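Local coordinates for siderophore-interacting protein (Aeromonas hydrophila, PDB 6K2L) that binds FAD and probably reduces ferric siderophore complexes so that their iron is released inside the cell, at residues Thr14-Gln19 with Ala92-Ile97; His138-Gly143 with Glu202-Leu207; Glu174-Leu179 with Leu187-Gly192. The protein carries 1 engineered substitution. All blocks are in the same frame, centred on the assembly; numbering follows the deposited sequence.

Contact 1 of 3, residues Thr14-Gln19 with Ala92-Ile97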
ATOM      1  N   THR A  14      -9.551 -14.111  13.536  1.00 21.22           N
ATOM      2  CA  THR A  14     -10.917 -13.965  14.003  1.00 22.10           C
ATOM      3  C   THR A  14     -11.551 -12.761  13.312  1.00 21.89           C
ATOM      4  O   THR A  14     -10.886 -11.750  13.055  1.00 19.11           O
ATOM      5  CB  THR A  14     -10.934 -13.802  15.533  1.00 25.00           C
ATOM      6  OG1 THR A  14     -10.380 -14.974  16.151  1.00 32.21           O
ATOM      7  CG2 THR A  14     -12.348 -13.566  16.072  1.00 23.33           C
ATOM      8  N   VAL A  15     -12.838 -12.867  13.000  1.00 19.27           N
ATOM      9  CA  VAL A  15     -13.527 -11.729  12.405  1.00 21.52           C
ATOM     10  C   VAL A  15     -13.740 -10.668  13.485  1.00 18.65           C
ATOM     11  O   VAL A  15     -14.311 -10.937  14.544  1.00 17.14           O
ATOM     12  CB  VAL A  15     -14.858 -12.162  11.770  1.00 19.18           C
ATOM     13  CG1 VAL A  15     -15.620 -10.934  11.259  1.00 16.22           C
ATOM     14  CG2 VAL A  15     -14.625 -13.189  10.669  1.00 10.57           C
ATOM     15  N   LYS A  16     -13.263  -9.461  13.235  1.00 20.30           N
ATOM     16  CA  LYS A  16     -13.479  -8.320  14.108  1.00 21.13           C
ATOM     17  C   LYS A  16     -14.787  -7.618  13.774  1.00 21.05           C
ATOM     18  O   LYS A  16     -15.618  -7.404  14.659  1.00 26.65           O
ATOM     19  CB  LYS A  16     -12.302  -7.346  13.981  1.00 28.87           C
ATOM     20  CG  LYS A  16     -12.140  -6.374  15.116  1.00 31.62           C
ATOM     21  CD  LYS A  16     -10.748  -5.792  15.100  1.00 32.72           C
ATOM     22  CE  LYS A  16     -10.781  -4.288  14.971  1.00 39.94           C
ATOM     23  NZ  LYS A  16     -10.667  -3.609  16.294  1.00 42.32           N
ATOM     24  N   HIS A  17     -14.989  -7.264  12.504  1.00 21.75           N
ATOM     25  CA  HIS A  17     -16.222  -6.623  12.074  1.00 19.64           C
ATOM     26  C   HIS A  17     -16.402  -6.781  10.573  1.00 20.40           C
ATOM     27  O   HIS A  17     -15.457  -7.050   9.831  1.00 19.08           O
ATOM     28  CB  HIS A  17     -16.255  -5.140  12.429  1.00 23.11           C
ATOM     29  CG  HIS A  17     -15.068  -4.373  11.934  1.00 26.30           C
ATOM     30  ND1 HIS A  17     -14.951  -3.947  10.625  1.00 23.85           N
ATOM     31  CD2 HIS A  17     -13.949  -3.951  12.573  1.00 26.88           C
ATOM     32  CE1 HIS A  17     -13.816  -3.283  10.485  1.00 27.56           C
ATOM     33  NE2 HIS A  17     -13.186  -3.276  11.649  1.00 31.90           N
ATOM     34  N   ILE A  18     -17.639  -6.573  10.147  1.00 20.22           N
ATOM     35  CA  ILE A  18     -18.119  -6.837   8.804  1.00 18.22           C
ATOM     36  C   ILE A  18     -18.778  -5.565   8.307  1.00 19.45           C
ATOM     37  O   ILE A  18     -19.288  -4.765   9.093  1.00 25.25           O
ATOM     38  CB  ILE A  18     -19.112  -8.018   8.798  1.00 18.53           C
ATOM     39  CG1 ILE A  18     -18.485  -9.232   9.469  1.00 20.27           C
ATOM     40  CG2 ILE A  18     -19.538  -8.377   7.411  1.00 23.15           C
ATOM     41  CD1 ILE A  18     -19.216  -9.669  10.700  1.00 22.07           C
ATOM     42  N   GLN A  19     -18.771  -5.376   6.995  1.00 23.02           N
ATOM     43  CA  GLN A  19     -19.250  -4.127   6.430  1.00 23.28           C
ATOM     44  C   GLN A  19     -19.638  -4.369   4.977  1.00 21.63           C
ATOM     45  O   GLN A  19     -18.912  -5.033   4.238  1.00 26.17           O
ATOM     46  CB  GLN A  19     -18.168  -3.048   6.542  1.00 18.75           C
ATOM     47  CG  GLN A  19     -18.362  -1.910   5.580  1.00 26.04           C
ATOM     48  CD  GLN A  19     -17.406  -0.767   5.840  1.00 34.14           C
ATOM     49  OE1 GLN A  19     -16.209  -0.986   6.071  1.00 34.10           O
ATOM     50  NE2 GLN A  19     -17.928   0.466   5.805  1.00 35.12           N
ATOM     51  N   ALA A  92      -2.752  -1.978  13.823  1.00 35.67           N
ATOM     52  CA  ALA A  92      -4.048  -2.369  14.348  1.00 27.14           C
ATOM     53  C   ALA A  92      -4.224  -3.877  14.406  1.00 32.57           C
ATOM     54  O   ALA A  92      -5.230  -4.344  14.958  1.00 30.52           O
ATOM     55  CB  ALA A  92      -5.153  -1.754  13.494  1.00 31.47           C
ATOM     56  N   LEU A  93      -3.277  -4.634  13.844  1.00 28.94           N
ATOM     57  CA  LEU A  93      -3.385  -6.081  13.696  1.00 28.45           C
ATOM     58  C   LEU A  93      -4.654  -6.465  12.924  1.00 27.58           C
ATOM     59  O   LEU A  93      -5.392  -7.375  13.303  1.00 25.11           O
ATOM     60  CB  LEU A  93      -3.331  -6.769  15.064  1.00 25.14           C
ATOM     61  CG  LEU A  93      -2.001  -6.667  15.830  1.00 30.80           C
ATOM     62  CD1 LEU A  93      -2.213  -6.929  17.299  1.00 31.51           C
ATOM     63  CD2 LEU A  93      -0.907  -7.596  15.275  1.00 24.50           C
ATOM     64  N   GLU A  94      -4.901  -5.771  11.813  1.00 21.82           N
ATOM     65  CA  GLU A  94      -6.124  -5.989  11.046  1.00 23.46           C
ATOM     66  C   GLU A  94      -5.789  -6.292   9.595  1.00 24.09           C
ATOM     67  O   GLU A  94      -4.828  -5.744   9.044  1.00 25.50           O
ATOM     68  CB  GLU A  94      -7.056  -4.764  11.101  1.00 25.66           C
ATOM     69  CG  GLU A  94      -7.856  -4.640  12.401  1.00 33.04           C
ATOM     70  CD  GLU A  94      -8.489  -3.258  12.571  1.00 38.89           C
ATOM     71  OE1 GLU A  94      -8.988  -2.718  11.558  1.00 41.54           O
ATOM     72  OE2 GLU A  94      -8.499  -2.715  13.707  1.00 40.86           O
ATOM     73  N   LEU A  95      -6.600  -7.151   8.979  1.00 19.66           N
ATOM     74  CA  LEU A  95      -6.455  -7.559   7.592  1.00 19.21           C
ATOM     75  C   LEU A  95      -7.841  -7.635   6.962  1.00 15.43           C
ATOM     76  O   LEU A  95      -8.703  -8.331   7.484  1.00 16.50           O
ATOM     77  CB  LEU A  95      -5.739  -8.918   7.502  1.00 21.59           C
ATOM     78  CG  LEU A  95      -5.359  -9.293   6.066  1.00 16.65           C
ATOM     79  CD1 LEU A  95      -3.951  -9.780   5.999  1.00 18.15           C
ATOM     80  CD2 LEU A  95      -6.342 -10.316   5.497  1.00 13.11           C
ATOM     81  N   ASP A  96      -8.060  -6.941   5.843  1.00 16.06           N
ATOM     82  CA  ASP A  96      -9.365  -6.841   5.183  1.00 16.30           C
ATOM     83  C   ASP A  96      -9.443  -7.736   3.958  1.00 10.63           C
ATOM     84  O   ASP A  96      -8.613  -7.635   3.055  1.00 12.56           O
ATOM     85  CB  ASP A  96      -9.631  -5.403   4.712  1.00 17.70           C
ATOM     86  CG  ASP A  96     -10.005  -4.486   5.836  1.00 23.30           C
ATOM     87  OD1 ASP A  96     -10.353  -5.012   6.916  1.00 16.65           O
ATOM     88  OD2 ASP A  96      -9.947  -3.242   5.645  1.00 31.63           O
ATOM     89  N   ILE A  97     -10.467  -8.568   3.885  1.00 10.77           N
ATOM     90  CA  ILE A  97     -10.761  -9.303   2.663  1.00 11.86           C
ATOM     91  C   ILE A  97     -12.164  -8.947   2.204  1.00 12.64           C
ATOM     92  O   ILE A  97     -13.101  -9.007   3.010  1.00 10.91           O
ATOM     93  CB  ILE A  97     -10.644 -10.815   2.873  1.00 10.61           C
ATOM     94  CG1 ILE A  97      -9.266 -11.150   3.417  1.00 10.33           C
ATOM     95  CG2 ILE A  97     -10.875 -11.516   1.555  1.00 11.50           C
ATOM     96  CD1 ILE A  97      -9.161 -12.634   3.894  1.00 13.02           C
TER
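Lys16 and Glu94 lie on two strands that are not bonded to each other: both pair antiparallel with strand 25-31, which lies between them, and their CA atoms are 8.3 Å apart. The link across that gap is a loose salt bridge, Lys16 NZ to Glu94 OE2 at 3.5 Å, and the exact placing of the lysine end is doubtful. Lysine suits this exposed place because its chain is long enough to reach over the intervening strand: the chain leaves with CG anti to the backbone N (chi1 -160°) and bends at chi3 and chi4; it crosses Glu94 at about a right angle. A glutamate suits the other side because its carboxylate can serve two cations, one with each oxygen. The strands belong to the antiparallel barrel of the FAD-binding domain, where Lys16 and His17 form a classic beta bulge opposite Cys29. The His17 ring reaches Glu94 obliquely, NE2 standing 4.2 Å from OE1, too far for a bond. Glu94, largely buried, has its stronger partner in Arg89, which bridges to OE1 and, through its other terminal nitrogen, to Asp96.

Contact 2 of 3, residues His138-Gly143 with Glu202-Leu207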
ATOM      1  N   HIS A 138       1.010   4.158 -18.253  1.00 20.23           N
ATOM      2  CA  HIS A 138      -0.344   3.851 -18.680  1.00 17.15           C
ATOM      3  C   HIS A 138      -0.805   2.548 -18.033  1.00 19.56           C
ATOM      4  O   HIS A 138      -0.021   1.606 -17.880  1.00 19.61           O
ATOM      5  CB  HIS A 138      -0.395   3.772 -20.194  1.00 20.25           C
ATOM      6  CG  HIS A 138      -0.233   5.108 -20.852  1.00 26.00           C
ATOM      7  ND1 HIS A 138       1.005   5.670 -21.097  1.00 20.63           N
ATOM      8  CD2 HIS A 138      -1.149   5.997 -21.306  1.00 23.20           C
ATOM      9  CE1 HIS A 138       0.842   6.856 -21.651  1.00 21.51           C
ATOM     10  NE2 HIS A 138      -0.454   7.074 -21.801  1.00 25.88           N
ATOM     11  N   TYR A 139      -2.073   2.507 -17.627  1.00 18.53           N
ATOM     12  CA  TYR A 139      -2.658   1.354 -16.943  1.00 18.29           C
ATOM     13  C   TYR A 139      -4.000   0.998 -17.574  1.00 16.74           C
ATOM     14  O   TYR A 139      -4.892   1.847 -17.681  1.00 12.83           O
ATOM     15  CB  TYR A 139      -2.856   1.638 -15.460  1.00 13.15           C
ATOM     16  CG  TYR A 139      -1.593   1.723 -14.668  1.00 19.23           C
ATOM     17  CD1 TYR A 139      -0.909   0.575 -14.288  1.00 20.13           C
ATOM     18  CD2 TYR A 139      -1.091   2.962 -14.274  1.00 24.57           C
ATOM     19  CE1 TYR A 139       0.250   0.656 -13.552  1.00 27.49           C
ATOM     20  CE2 TYR A 139       0.082   3.075 -13.542  1.00 23.74           C
ATOM     21  CZ  TYR A 139       0.751   1.921 -13.175  1.00 31.22           C
ATOM     22  OH  TYR A 139       1.908   2.030 -12.416  1.00 24.89           O
ATOM     23  N   TYR A 140      -4.161  -0.255 -17.966  1.00 16.37           N
ATOM     24  CA  TYR A 140      -5.388  -0.705 -18.617  1.00 18.62           C
ATOM     25  C   TYR A 140      -5.869  -1.949 -17.898  1.00 18.60           C
ATOM     26  O   TYR A 140      -5.233  -3.005 -18.005  1.00 16.22           O
ATOM     27  CB  TYR A 140      -5.156  -1.003 -20.095  1.00 18.56           C
ATOM     28  CG  TYR A 140      -4.550   0.146 -20.837  1.00 16.88           C
ATOM     29  CD1 TYR A 140      -5.325   1.229 -21.237  1.00 20.01           C
ATOM     30  CD2 TYR A 140      -3.192   0.167 -21.111  1.00 19.47           C
ATOM     31  CE1 TYR A 140      -4.756   2.297 -21.928  1.00 22.43           C
ATOM     32  CE2 TYR A 140      -2.623   1.211 -21.783  1.00 23.95           C
ATOM     33  CZ  TYR A 140      -3.394   2.277 -22.182  1.00 23.33           C
ATOM     34  OH  TYR A 140      -2.767   3.294 -22.847  1.00 23.14           O
ATOM     35  N   MET A 141      -7.015  -1.842 -17.220  1.00 16.24           N
ATOM     36  CA  MET A 141      -7.412  -2.817 -16.222  1.00 12.26           C
ATOM     37  C   MET A 141      -8.867  -3.204 -16.487  1.00 12.17           C
ATOM     38  O   MET A 141      -9.702  -2.334 -16.736  1.00 11.86           O
ATOM     39  CB  MET A 141      -7.231  -2.197 -14.836  1.00 12.83           C
ATOM     40  CG  MET A 141      -5.740  -1.918 -14.443  1.00 12.54           C
ATOM     41  SD  MET A 141      -5.655  -1.545 -12.687  1.00 11.92           S
ATOM     42  CE  MET A 141      -4.384  -0.228 -12.608  1.00 37.56           C
ATOM     43  N   VAL A 142      -9.188  -4.496 -16.434  1.00  9.14           N
ATOM     44  CA  VAL A 142     -10.569  -4.955 -16.567  1.00 12.55           C
ATOM     45  C   VAL A 142     -10.831  -5.961 -15.457  1.00 13.32           C
ATOM     46  O   VAL A 142      -9.930  -6.713 -15.065  1.00 11.42           O
ATOM     47  CB  VAL A 142     -10.860  -5.560 -17.969  1.00 14.00           C
ATOM     48  CG1 VAL A 142     -12.220  -6.191 -18.019  1.00 16.03           C
ATOM     49  CG2 VAL A 142     -10.756  -4.497 -19.087  1.00 18.10           C
ATOM     50  N   GLY A 143     -12.048  -5.943 -14.913  1.00 13.26           N
ATOM     51  CA  GLY A 143     -12.422  -6.978 -13.963  1.00 16.47           C
ATOM     52  C   GLY A 143     -13.900  -6.936 -13.630  1.00 15.82           C
ATOM     53  O   GLY A 143     -14.674  -6.155 -14.196  1.00 13.42           O
ATOM     54  N   GLU A 202     -16.353  -4.824 -26.496  1.00 27.51           N
ATOM     55  CA  GLU A 202     -16.417  -3.848 -27.571  1.00 33.84           C
ATOM     56  C   GLU A 202     -15.847  -2.508 -27.133  1.00 33.40           C
ATOM     57  O   GLU A 202     -14.985  -1.938 -27.828  1.00 42.12           O
ATOM     58  CB  GLU A 202     -17.861  -3.681 -28.060  1.00 30.39           C
ATOM     59  CG  GLU A 202     -17.996  -2.546 -29.061  1.00 38.56           C
ATOM     60  CD  GLU A 202     -19.236  -2.645 -29.956  1.00 58.37           C
ATOM     61  OE1 GLU A 202     -20.329  -2.158 -29.557  1.00 54.94           O
ATOM     62  OE2 GLU A 202     -19.121  -3.204 -31.074  1.00 69.37           O
ATOM     63  N   TYR A 203     -16.283  -2.002 -25.968  1.00 30.31           N
ATOM     64  CA  TYR A 203     -15.834  -0.677 -25.538  1.00 28.49           C
ATOM     65  C   TYR A 203     -14.337  -0.642 -25.314  1.00 26.29           C
ATOM     66  O   TYR A 203     -13.670   0.303 -25.743  1.00 32.26           O
ATOM     67  CB  TYR A 203     -16.544  -0.251 -24.268  1.00 23.91           C
ATOM     68  CG  TYR A 203     -15.796   0.777 -23.455  1.00 23.62           C
ATOM     69  CD1 TYR A 203     -15.845   2.132 -23.794  1.00 27.31           C
ATOM     70  CD2 TYR A 203     -15.039   0.397 -22.341  1.00 21.97           C
ATOM     71  CE1 TYR A 203     -15.172   3.099 -23.037  1.00 21.80           C
ATOM     72  CE2 TYR A 203     -14.360   1.341 -21.586  1.00 25.46           C
ATOM     73  CZ  TYR A 203     -14.442   2.694 -21.935  1.00 25.98           C
ATOM     74  OH  TYR A 203     -13.784   3.627 -21.179  1.00 23.91           O
ATOM     75  N   PHE A 204     -13.792  -1.658 -24.646  1.00 28.20           N
ATOM     76  CA  PHE A 204     -12.371  -1.638 -24.314  1.00 29.60           C
ATOM     77  C   PHE A 204     -11.508  -1.865 -25.533  1.00 29.88           C
ATOM     78  O   PHE A 204     -10.382  -1.353 -25.587  1.00 28.54           O
ATOM     79  CB  PHE A 204     -12.003  -2.673 -23.243  1.00 27.70           C
ATOM     80  CG  PHE A 204     -10.958  -2.171 -22.273  1.00 24.67           C
ATOM     81  CD1 PHE A 204     -11.340  -1.477 -21.129  1.00 26.20           C
ATOM     82  CD2 PHE A 204      -9.603  -2.340 -22.531  1.00 24.55           C
ATOM     83  CE1 PHE A 204     -10.395  -0.975 -20.236  1.00 22.73           C
ATOM     84  CE2 PHE A 204      -8.647  -1.850 -21.645  1.00 26.41           C
ATOM     85  CZ  PHE A 204      -9.054  -1.159 -20.490  1.00 24.82           C
ATOM     86  N   THR A 205     -11.998  -2.637 -26.505  1.00 28.43           N
ATOM     87  CA  THR A 205     -11.220  -2.819 -27.721  1.00 34.21           C
ATOM     88  C   THR A 205     -11.247  -1.564 -28.592  1.00 38.84           C
ATOM     89  O   THR A 205     -10.292  -1.339 -29.345  1.00 35.77           O
ATOM     90  CB  THR A 205     -11.717  -4.050 -28.488  1.00 34.53           C
ATOM     91  OG1 THR A 205     -13.133  -3.953 -28.718  1.00 39.65           O
ATOM     92  CG2 THR A 205     -11.418  -5.340 -27.696  1.00 45.93           C
ATOM     93  N   SER A 206     -12.306  -0.732 -28.482  1.00 32.52           N
ATOM     94  CA  SER A 206     -12.337   0.551 -29.185  1.00 31.96           C
ATOM     95  C   SER A 206     -11.308   1.567 -28.678  1.00 34.49           C
ATOM     96  O   SER A 206     -11.040   2.543 -29.386  1.00 32.03           O
ATOM     97  CB  SER A 206     -13.730   1.196 -29.098  1.00 40.93           C
ATOM     98  OG  SER A 206     -13.972   1.845 -27.843  1.00 40.85           O
ATOM     99  N   LEU A 207     -10.734   1.388 -27.456  1.00 30.31           N
ATOM    100  CA  LEU A 207      -9.853   2.441 -26.945  1.00 30.35           C
ATOM    101  C   LEU A 207      -8.448   2.317 -27.538  1.00 29.13           C
ATOM    102  O   LEU A 207      -7.917   1.211 -27.675  1.00 31.74           O
ATOM    103  CB  LEU A 207      -9.749   2.401 -25.421  1.00 24.58           C
ATOM    104  CG  LEU A 207     -11.018   2.302 -24.584  1.00 31.32           C
ATOM    105  CD1 LEU A 207     -10.684   1.677 -23.223  1.00 27.39           C
ATOM    106  CD2 LEU A 207     -11.729   3.644 -24.416  1.00 30.31           C
TER
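The ring of Phe204 points from helix 198-205 toward strand 138-144 and is sandwiched between two aliphatic groups. Val142 comes to meet it from the opposite direction and sets CG2 over the middle of one face, 3.7 Å from the ring centroid and 14° off the normal, a CH-pi contact. Leu207, just along the chain from Phe204, lays CD1 over the centre of the other face, 3.8 Å above the plane. The beta-branched valine suits its strand: with CG1 anti to the backbone N (chi1 172°), CG2 is the branch presented to the ring. Tyr140, two residues back on the same side of the strand, fills the edge instead, its CB in the plane of the phenyl ring and 3.9 Å from CE2. Phe204 CZ in turn lies at the rim of the tyrosine ring, whose hydroxyl is bonded to the backbone N of Glu210.

Here a helix is packed on the central strand of the parallel sheet in the NAD-binding-like half of the protein, with Met228 of helix 222-235 also touching Phe204. Beside the core, Ser206 OG donates to Tyr203 O at 2.6 Å, tilted 23° from the carbonyl plane. With no hydrogen bond crossing between strand and helix segments, their cohesion rests on dispersion and the burial of apolar surface, and the ring is probably held in its orientation by the groups on its two faces and at its edge.

Contact 3 of 3, residues Glu174-Leu179 with Leu187-Gly192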
ATOM      1  N   GLU A 174     -26.564  -1.268  -8.145  1.00 26.94           N
ATOM      2  CA  GLU A 174     -26.237  -0.816  -6.792  1.00 25.49           C
ATOM      3  C   GLU A 174     -24.818  -1.165  -6.358  1.00 21.73           C
ATOM      4  O   GLU A 174     -24.372  -0.675  -5.312  1.00 20.94           O
ATOM      5  CB  GLU A 174     -27.219  -1.401  -5.776  1.00 24.24           C
ATOM      6  CG  GLU A 174     -28.606  -0.783  -5.824  1.00 28.52           C
ATOM      7  CD  GLU A 174     -29.532  -1.456  -6.838  1.00 34.42           C
ATOM      8  OE1 GLU A 174     -30.757  -1.258  -6.691  1.00 42.17           O
ATOM      9  OE2 GLU A 174     -29.054  -2.179  -7.759  1.00 30.50           O
ATOM     10  N   ASP A 175     -24.107  -2.006  -7.112  1.00 21.85           N
ATOM     11  CA  ASP A 175     -22.740  -2.386  -6.775  1.00 23.06           C
ATOM     12  C   ASP A 175     -21.693  -1.504  -7.445  1.00 19.07           C
ATOM     13  O   ASP A 175     -20.504  -1.638  -7.144  1.00 22.99           O
ATOM     14  CB  ASP A 175     -22.524  -3.862  -7.090  1.00 20.19           C
ATOM     15  CG  ASP A 175     -23.287  -4.767  -6.104  1.00 21.93           C
ATOM     16  OD1 ASP A 175     -22.948  -4.730  -4.896  1.00 20.07           O
ATOM     17  OD2 ASP A 175     -24.245  -5.474  -6.516  1.00 23.08           O
ATOM     18  N   VAL A 176     -22.116  -0.580  -8.306  1.00 17.85           N
ATOM     19  CA  VAL A 176     -21.266   0.523  -8.729  1.00 17.95           C
ATOM     20  C   VAL A 176     -20.944   1.373  -7.510  1.00 21.40           C
ATOM     21  O   VAL A 176     -21.825   1.699  -6.707  1.00 21.56           O
ATOM     22  CB  VAL A 176     -21.953   1.357  -9.822  1.00 19.84           C
ATOM     23  CG1 VAL A 176     -21.149   2.612 -10.117  1.00 19.01           C
ATOM     24  CG2 VAL A 176     -22.134   0.529 -11.085  1.00 17.55           C
ATOM     25  N   GLN A 177     -19.675   1.707  -7.344  1.00 22.48           N
ATOM     26  CA  GLN A 177     -19.254   2.412  -6.154  1.00 24.89           C
ATOM     27  C   GLN A 177     -18.198   3.425  -6.543  1.00 25.69           C
ATOM     28  O   GLN A 177     -17.685   3.419  -7.659  1.00 27.05           O
ATOM     29  CB  GLN A 177     -18.726   1.445  -5.091  1.00 25.67           C
ATOM     30  CG  GLN A 177     -18.192   0.148  -5.639  1.00 23.07           C
ATOM     31  CD  GLN A 177     -17.571  -0.738  -4.559  1.00 31.62           C
ATOM     32  OE1 GLN A 177     -16.598  -0.350  -3.892  1.00 23.91           O
ATOM     33  NE2 GLN A 177     -18.121  -1.956  -4.403  1.00 33.36           N
ATOM     34  N   ASP A 178     -17.887   4.316  -5.618  1.00 32.28           N
ATOM     35  CA  ASP A 178     -16.834   5.279  -5.873  1.00 34.83           C
ATOM     36  C   ASP A 178     -15.496   4.572  -5.759  1.00 33.55           C
ATOM     37  O   ASP A 178     -15.296   3.727  -4.885  1.00 29.81           O
ATOM     38  CB  ASP A 178     -16.924   6.452  -4.899  1.00 35.52           C
ATOM     39  CG  ASP A 178     -18.289   7.145  -4.951  1.00 42.56           C
ATOM     40  OD1 ASP A 178     -18.929   7.127  -6.033  1.00 41.14           O
ATOM     41  OD2 ASP A 178     -18.723   7.715  -3.921  1.00 45.27           O
ATOM     42  N   LEU A 179     -14.625   4.847  -6.717  1.00 30.79           N
ATOM     43  CA  LEU A 179     -13.220   4.466  -6.644  1.00 27.94           C
ATOM     44  C   LEU A 179     -12.501   5.740  -7.059  1.00 30.82           C
ATOM     45  O   LEU A 179     -12.494   6.068  -8.250  1.00 30.55           O
ATOM     46  CB  LEU A 179     -12.879   3.330  -7.593  1.00 28.67           C
ATOM     47  CG  LEU A 179     -13.468   1.925  -7.575  1.00 27.22           C
ATOM     48  CD1 LEU A 179     -12.457   1.057  -8.295  1.00 20.14           C
ATOM     49  CD2 LEU A 179     -13.784   1.360  -6.177  1.00 25.85           C
ATOM     50  N   LEU A 187     -12.659   5.613 -15.680  1.00 17.01           N
ATOM     51  CA  LEU A 187     -13.382   4.515 -15.041  1.00 16.02           C
ATOM     52  C   LEU A 187     -14.762   4.373 -15.668  1.00 18.18           C
ATOM     53  O   LEU A 187     -15.521   5.343 -15.702  1.00 24.47           O
ATOM     54  CB  LEU A 187     -13.518   4.739 -13.540  1.00 14.62           C
ATOM     55  CG  LEU A 187     -14.285   3.669 -12.763  1.00 14.13           C
ATOM     56  CD1 LEU A 187     -13.773   2.246 -13.068  1.00 15.27           C
ATOM     57  CD2 LEU A 187     -14.138   3.983 -11.278  1.00 17.64           C
ATOM     58  N   ARG A 188     -15.103   3.166 -16.137  1.00 17.20           N
ATOM     59  CA  ARG A 188     -16.361   2.920 -16.848  1.00 15.99           C
ATOM     60  C   ARG A 188     -17.027   1.634 -16.344  1.00 13.87           C
ATOM     61  O   ARG A 188     -16.459   0.539 -16.435  1.00 13.77           O
ATOM     62  CB  ARG A 188     -16.113   2.872 -18.363  1.00 18.25           C
ATOM     63  CG  ARG A 188     -17.366   2.718 -19.224  1.00 21.08           C
ATOM     64  CD  ARG A 188     -18.157   4.020 -19.353  1.00 28.35           C
ATOM     65  NE  ARG A 188     -17.400   5.117 -19.975  1.00 27.62           N
ATOM     66  CZ  ARG A 188     -17.404   5.389 -21.280  1.00 28.36           C
ATOM     67  NH1 ARG A 188     -18.125   4.643 -22.130  1.00 18.50           N
ATOM     68  NH2 ARG A 188     -16.682   6.411 -21.734  1.00 30.49           N
ATOM     69  N   TRP A 189     -18.230   1.766 -15.814  1.00 17.72           N
ATOM     70  CA  TRP A 189     -18.956   0.650 -15.223  1.00 16.87           C
ATOM     71  C   TRP A 189     -19.970   0.068 -16.207  1.00 18.94           C
ATOM     72  O   TRP A 189     -20.719   0.794 -16.870  1.00 20.85           O
ATOM     73  CB  TRP A 189     -19.669   1.089 -13.941  1.00 13.65           C
ATOM     74  CG  TRP A 189     -18.752   1.519 -12.786  1.00 18.98           C
ATOM     75  CD1 TRP A 189     -18.208   2.760 -12.584  1.00 22.25           C
ATOM     76  CD2 TRP A 189     -18.323   0.717 -11.671  1.00 16.84           C
ATOM     77  NE1 TRP A 189     -17.471   2.780 -11.419  1.00 16.16           N
ATOM     78  CE2 TRP A 189     -17.527   1.538 -10.842  1.00 17.43           C
ATOM     79  CE3 TRP A 189     -18.534  -0.611 -11.294  1.00 14.45           C
ATOM     80  CZ2 TRP A 189     -16.924   1.062  -9.677  1.00 17.51           C
ATOM     81  CZ3 TRP A 189     -17.947  -1.069 -10.137  1.00 16.58           C
ATOM     82  CH2 TRP A 189     -17.147  -0.230  -9.340  1.00 17.41           C
ATOM     83  N   PHE A 190     -19.998  -1.250 -16.292  1.00 18.26           N
ATOM     84  CA  PHE A 190     -20.958  -1.980 -17.100  1.00 18.99           C
ATOM     85  C   PHE A 190     -21.773  -2.838 -16.148  1.00 21.33           C
ATOM     86  O   PHE A 190     -21.197  -3.573 -15.334  1.00 23.85           O
ATOM     87  CB  PHE A 190     -20.245  -2.827 -18.154  1.00 14.71           C
ATOM     88  CG  PHE A 190     -19.628  -2.009 -19.243  1.00 14.33           C
ATOM     89  CD1 PHE A 190     -20.284  -1.841 -20.435  1.00 16.28           C
ATOM     90  CD2 PHE A 190     -18.404  -1.369 -19.059  1.00 19.12           C
ATOM     91  CE1 PHE A 190     -19.730  -1.085 -21.439  1.00 18.33           C
ATOM     92  CE2 PHE A 190     -17.845  -0.598 -20.059  1.00 16.49           C
ATOM     93  CZ  PHE A 190     -18.508  -0.463 -21.257  1.00 18.03           C
ATOM     94  N   VAL A 191     -23.095  -2.695 -16.203  1.00 22.30           N
ATOM     95  CA  VAL A 191     -24.006  -3.561 -15.470  1.00 22.25           C
ATOM     96  C   VAL A 191     -24.386  -4.721 -16.373  1.00 25.78           C
ATOM     97  O   VAL A 191     -24.710  -4.516 -17.548  1.00 28.76           O
ATOM     98  CB  VAL A 191     -25.251  -2.796 -15.007  1.00 20.26           C
ATOM     99  CG1 VAL A 191     -26.208  -3.750 -14.291  1.00 18.40           C
ATOM    100  CG2 VAL A 191     -24.836  -1.642 -14.085  1.00 20.16           C
ATOM    101  N   GLY A 192     -24.332  -5.938 -15.836  1.00 26.09           N
ATOM    102  CA  GLY A 192     -24.775  -7.102 -16.579  1.00 25.88           C
ATOM    103  C   GLY A 192     -24.361  -8.383 -15.888  1.00 35.73           C
ATOM    104  O   GLY A 192     -23.622  -8.388 -14.897  1.00 37.31           O
TER
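The indole of Trp189 has the loop 174-179 on one face and Leu187, two residues earlier on the same strand, on the other. On the loop side, Val176 CG1 stands almost exactly on the normal of the five-membered ring, 3.6 Å from its centroid and 5° off, a CH-pi contact; Gln177 N lies 3.6 Å above the same face toward the rim. Leu187 CD1 covers the reverse, also off centre. Trp189 sits on strand 185-191, an edge strand of the parallel sheet, and the loop belongs to the crossover connection from strand 163-170, where irregular chain and a short 3-10 turn take the place of the helix of a beta-alpha-beta crossover. A broad indole suits this place because it spreads under several loop residues at once.

Valine offers it two methyls: with CG1 anti to the backbone N (chi1 172°), CG2 is left to touch CE3, 3.8 Å away. Around the six-membered ring, Gln177 O approaches CZ2 to 3.2 Å, and the extended Gln177 side chain crosses the indole with its amide plane only 15° from that of the ring. Asp175, just ahead, directs its carboxylate away to Ser22 and the backbone N of His24, in the turn after strand 11-20, and so ties the loop to the barrel domain. Beyond the indole, Leu179 crosses it at about a right angle and rests CB 3.9 Å from Leu187 CD2.

From the N terminus, contact 1 comes first: 14-19 and 92-97 close a long loop within the FAD-binding barrel, and that loop is complete before contact 2 opens. Contact 2 then opens at strand 138-144 and closes at 202-207, joining the middle of the parallel sheet to a helix on it. Contact 3 falls wholly within this span and binds a crossover loop to the edge strand. The last two touch, Tyr203 of contact 2 packing on Arg188 and Phe190 of contact 3, whereas contacts 1 and 2 lie on opposite sides of the chain's centre, about 33 Å apart between centres. Nothing in contact 1 touches contact 3.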